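Local coordinates for [PSI+] inducibility protein 3 (Saccharomyces cerevisiae, PDB 1ZX6) that promotes, when overproduced, de novo induction of the [PSI+] prion form of SUP35, this chain being its SH3 domain, at residues W37-C42 with T46-A51. Sequence-based numbering, arbitrary orientation.
Sequences WYKGSC and TGIFPA
Thr-46 faces Ser-41 and Lys-39 across the two antiparallel strands of an SH3 hairpin. Its CG2 methyl packs against the ammonium end of Lys-39, 3.4 Å from NZ, which the bend at the end of the lysine chain (chi4 37°) brings round, a plain van der Waals contact, while OG1 lies against Ser-41 CB; beta-branched threonine suits this exposed strand position. Gly-47 pairs with Gly-40 through two backbone hydrogen bonds, N of Gly-40 to O of Gly-47 at 2.9 Å and the return bond at 3.0 Å. Having no side chain, Gly-40 admits the CE2 edge of the Phe-49 phenyl ring, which comes near Gly-40 N. On the other face Ile-48 sits opposite Lys-39, sending CG2 to the lysine CB and CD1 to within 4.0 Å of Trp-37 CE3. Phe-49 makes the second hydrogen-bonded pair, with Tyr-38; its N reaches Tyr-38 O at 2.9 Å. With CG between its own N and carbonyl carbon (chi1 60°), the phenyl swings back over the partner strand and receives Tyr-38 CB on one face, 3.5 Å from CZ; Leu-21 also touches this buried ring. Pro-50, which has no N-H to give, fits a non-hydrogen-bonded position opposite Trp-37 and lays CG over the indole's six-membered ring, 4.1 Å from its centroid. Ala-51, in the 3-10 turn that follows, is small enough for its CB to stand almost over the centre of the Tyr-38 ring, 3.5 Å from the centroid. Four backbone hydrogen bonds thus fix the register, while Tyr-38 CB, Pro-50 CG and Ala-51 CB each cover one ring face. Trp-37 and Pro-50 probably correspond to the tryptophan and proline lining the SH3 proline-peptide groove, so this packing is consistent with a preformed, largely apolar binding surface.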
ATOM      1  N   TRP A  37       3.803   3.272   8.120  1.00 25.18           N
ATOM      2  CA  TRP A  37       4.185   2.410   7.007  1.00 23.98           C
ATOM      3  C   TRP A  37       3.550   1.024   7.144  1.00 24.44           C
ATOM      4  O   TRP A  37       3.620   0.400   8.238  1.00 23.10           O
ATOM      5  CB  TRP A  37       5.707   2.267   6.941  1.00 23.81           C
ATOM      6  CG  TRP A  37       6.376   3.537   6.493  1.00 24.31           C
ATOM      7  CD1 TRP A  37       6.837   4.561   7.269  1.00 25.32           C
ATOM      8  CD2 TRP A  37       6.661   3.893   5.145  1.00 25.06           C
ATOM      9  NE1 TRP A  37       7.378   5.561   6.477  1.00 25.76           N
ATOM     10  CE2 TRP A  37       7.290   5.172   5.168  1.00 23.32           C
ATOM     11  CE3 TRP A  37       6.450   3.263   3.919  1.00 24.94           C
ATOM     12  CZ2 TRP A  37       7.699   5.833   3.989  1.00 23.72           C
ATOM     13  CZ3 TRP A  37       6.841   3.929   2.742  1.00 25.87           C
ATOM     14  CH2 TRP A  37       7.467   5.198   2.799  1.00 25.17           C
ATOM     15  N   TYR A  38       2.931   0.582   6.040  1.00 24.88           N
ATOM     16  CA  TYR A  38       2.406  -0.764   5.853  1.00 24.01           C
ATOM     17  C   TYR A  38       3.206  -1.540   4.790  1.00 23.86           C
ATOM     18  O   TYR A  38       3.808  -0.930   3.879  1.00 25.79           O
ATOM     19  CB  TYR A  38       0.945  -0.705   5.403  1.00 25.63           C
ATOM     20  CG  TYR A  38      -0.066  -0.169   6.398  1.00 23.51           C
ATOM     21  CD1 TYR A  38       0.277   0.069   7.717  1.00 24.92           C
ATOM     22  CD2 TYR A  38      -1.388   0.065   6.000  1.00 25.12           C
ATOM     23  CE1 TYR A  38      -0.652   0.574   8.621  1.00 24.20           C
ATOM     24  CE2 TYR A  38      -2.330   0.547   6.902  1.00 27.09           C
ATOM     25  CZ  TYR A  38      -1.952   0.775   8.203  1.00 24.98           C
ATOM     26  OH  TYR A  38      -2.827   1.258   9.146  1.00 29.00           O
ATOM     27  N   LYS A  39       3.165  -2.869   4.898  1.00 23.87           N
ATOM     28  CA  LYS A  39       3.672  -3.813   3.912  1.00 23.57           C
ATOM     29  C   LYS A  39       2.478  -4.489   3.231  1.00 23.31           C
ATOM     30  O   LYS A  39       1.538  -4.947   3.880  1.00 23.55           O
ATOM     31  CB  LYS A  39       4.535  -4.881   4.583  1.00 25.81           C
ATOM     32  CG  LYS A  39       5.252  -5.782   3.620  1.00 24.99           C
ATOM     33  CD  LYS A  39       5.808  -7.015   4.343  1.00 27.76           C
ATOM     34  CE  LYS A  39       6.454  -7.978   3.337  1.00 32.68           C
ATOM     35  NZ  LYS A  39       7.155  -7.211   2.268  1.00 38.58           N
ATOM     36  N   GLY A  40       2.495  -4.560   1.914  1.00 21.74           N
ATOM     37  CA  GLY A  40       1.368  -5.189   1.221  1.00 22.11           C
ATOM     38  C   GLY A  40       1.740  -5.661  -0.168  1.00 21.56           C
ATOM     39  O   GLY A  40       2.889  -5.526  -0.576  1.00 21.73           O
ATOM     40  N   SER A  41       0.757  -6.243  -0.848  1.00 22.38           N
ATOM     41  CA  SER A  41       0.925  -6.722  -2.214  1.00 24.31           C
ATOM     42  C   SER A  41      -0.229  -6.225  -3.086  1.00 25.53           C
ATOM     43  O   SER A  41      -1.369  -6.120  -2.628  1.00 24.86           O
ATOM     44  CB  SER A  41       1.043  -8.253  -2.265  1.00 26.04           C
ATOM     45  OG  SER A  41      -0.173  -8.872  -1.899  1.00 30.59           O
ATOM     46  N   CYS A  42       0.089  -5.914  -4.339  1.00 24.68           N
ATOM     47  CA  CYS A  42      -0.894  -5.420  -5.296  1.00 24.84           C
ATOM     48  C   CYS A  42      -0.450  -5.814  -6.699  1.00 24.52           C
ATOM     49  O   CYS A  42       0.652  -5.489  -7.101  1.00 23.93           O
ATOM     50  CB  CYS A  42      -0.999  -3.890  -5.231  1.00 26.02           C
ATOM     51  SG  CYS A  42      -2.225  -3.196  -6.329  1.00 28.55           S
ATOM     52  N   THR A  46       5.165  -6.685  -4.293  1.00 22.30           N
ATOM     53  CA  THR A  46       5.159  -6.642  -2.827  1.00 23.27           C
ATOM     54  C   THR A  46       6.130  -5.538  -2.365  1.00 24.06           C
ATOM     55  O   THR A  46       7.230  -5.431  -2.873  1.00 24.80           O
ATOM     56  CB  THR A  46       5.565  -7.984  -2.201  1.00 23.91           C
ATOM     57  OG1 THR A  46       4.628  -9.002  -2.588  1.00 24.56           O
ATOM     58  CG2 THR A  46       5.623  -7.901  -0.667  1.00 23.48           C
ATOM     59  N   GLY A  47       5.694  -4.697  -1.429  1.00 22.07           N
ATOM     60  CA  GLY A  47       6.568  -3.689  -0.858  1.00 22.22           C
ATOM     61  C   GLY A  47       5.868  -2.885   0.222  1.00 23.47           C
ATOM     62  O   GLY A  47       4.781  -3.264   0.696  1.00 23.23           O
ATOM     63  N   ILE A  48       6.468  -1.746   0.553  1.00 22.52           N
ATOM     64  CA  ILE A  48       5.972  -0.905   1.609  1.00 22.86           C
ATOM     65  C   ILE A  48       5.478   0.427   1.062  1.00 22.46           C
ATOM     66  O   ILE A  48       5.946   0.914   0.020  1.00 23.55           O
ATOM     67  CB  ILE A  48       7.005  -0.733   2.747  1.00 24.26           C
ATOM     68  CG1 ILE A  48       8.239   0.041   2.306  1.00 24.38           C
ATOM     69  CG2 ILE A  48       7.413  -2.115   3.310  1.00 25.37           C
ATOM     70  CD1 ILE A  48       9.152   0.412   3.490  1.00 25.94           C
ATOM     71  N   PHE A  49       4.556   1.013   1.806  1.00 22.67           N
ATOM     72  CA  PHE A  49       3.898   2.231   1.385  1.00 21.12           C
ATOM     73  C   PHE A  49       3.382   2.951   2.615  1.00 21.78           C
ATOM     74  O   PHE A  49       3.122   2.297   3.622  1.00 21.99           O
ATOM     75  CB  PHE A  49       2.761   1.936   0.397  1.00 21.25           C
ATOM     76  CG  PHE A  49       1.694   1.063   0.951  1.00 21.92           C
ATOM     77  CD1 PHE A  49       0.582   1.618   1.593  1.00 21.87           C
ATOM     78  CD2 PHE A  49       1.817  -0.303   0.897  1.00 25.46           C
ATOM     79  CE1 PHE A  49      -0.407   0.814   2.158  1.00 24.63           C
ATOM     80  CE2 PHE A  49       0.840  -1.114   1.434  1.00 22.22           C
ATOM     81  CZ  PHE A  49      -0.279  -0.559   2.076  1.00 21.34           C
ATOM     82  N   PRO A  50       3.246   4.294   2.575  1.00 21.09           N
ATOM     83  CA  PRO A  50       2.698   4.967   3.765  1.00 22.85           C
ATOM     84  C   PRO A  50       1.206   4.686   4.004  1.00 21.41           C
ATOM     85  O   PRO A  50       0.411   4.686   3.093  1.00 22.34           O
ATOM     86  CB  PRO A  50       2.957   6.447   3.487  1.00 21.52           C
ATOM     87  CG  PRO A  50       3.875   6.450   2.195  1.00 24.56           C
ATOM     88  CD  PRO A  50       3.499   5.263   1.481  1.00 22.72           C
ATOM     89  N   ALA A  51       0.839   4.466   5.268  1.00 23.52           N
ATOM     90  CA  ALA A  51      -0.496   4.090   5.649  1.00 23.45           C
ATOM     91  C   ALA A  51      -1.562   5.111   5.302  1.00 23.28           C
ATOM     92  O   ALA A  51      -2.693   4.725   5.009  1.00 23.82           O
ATOM     93  CB  ALA A  51      -0.536   3.818   7.166  1.00 23.40           C
TER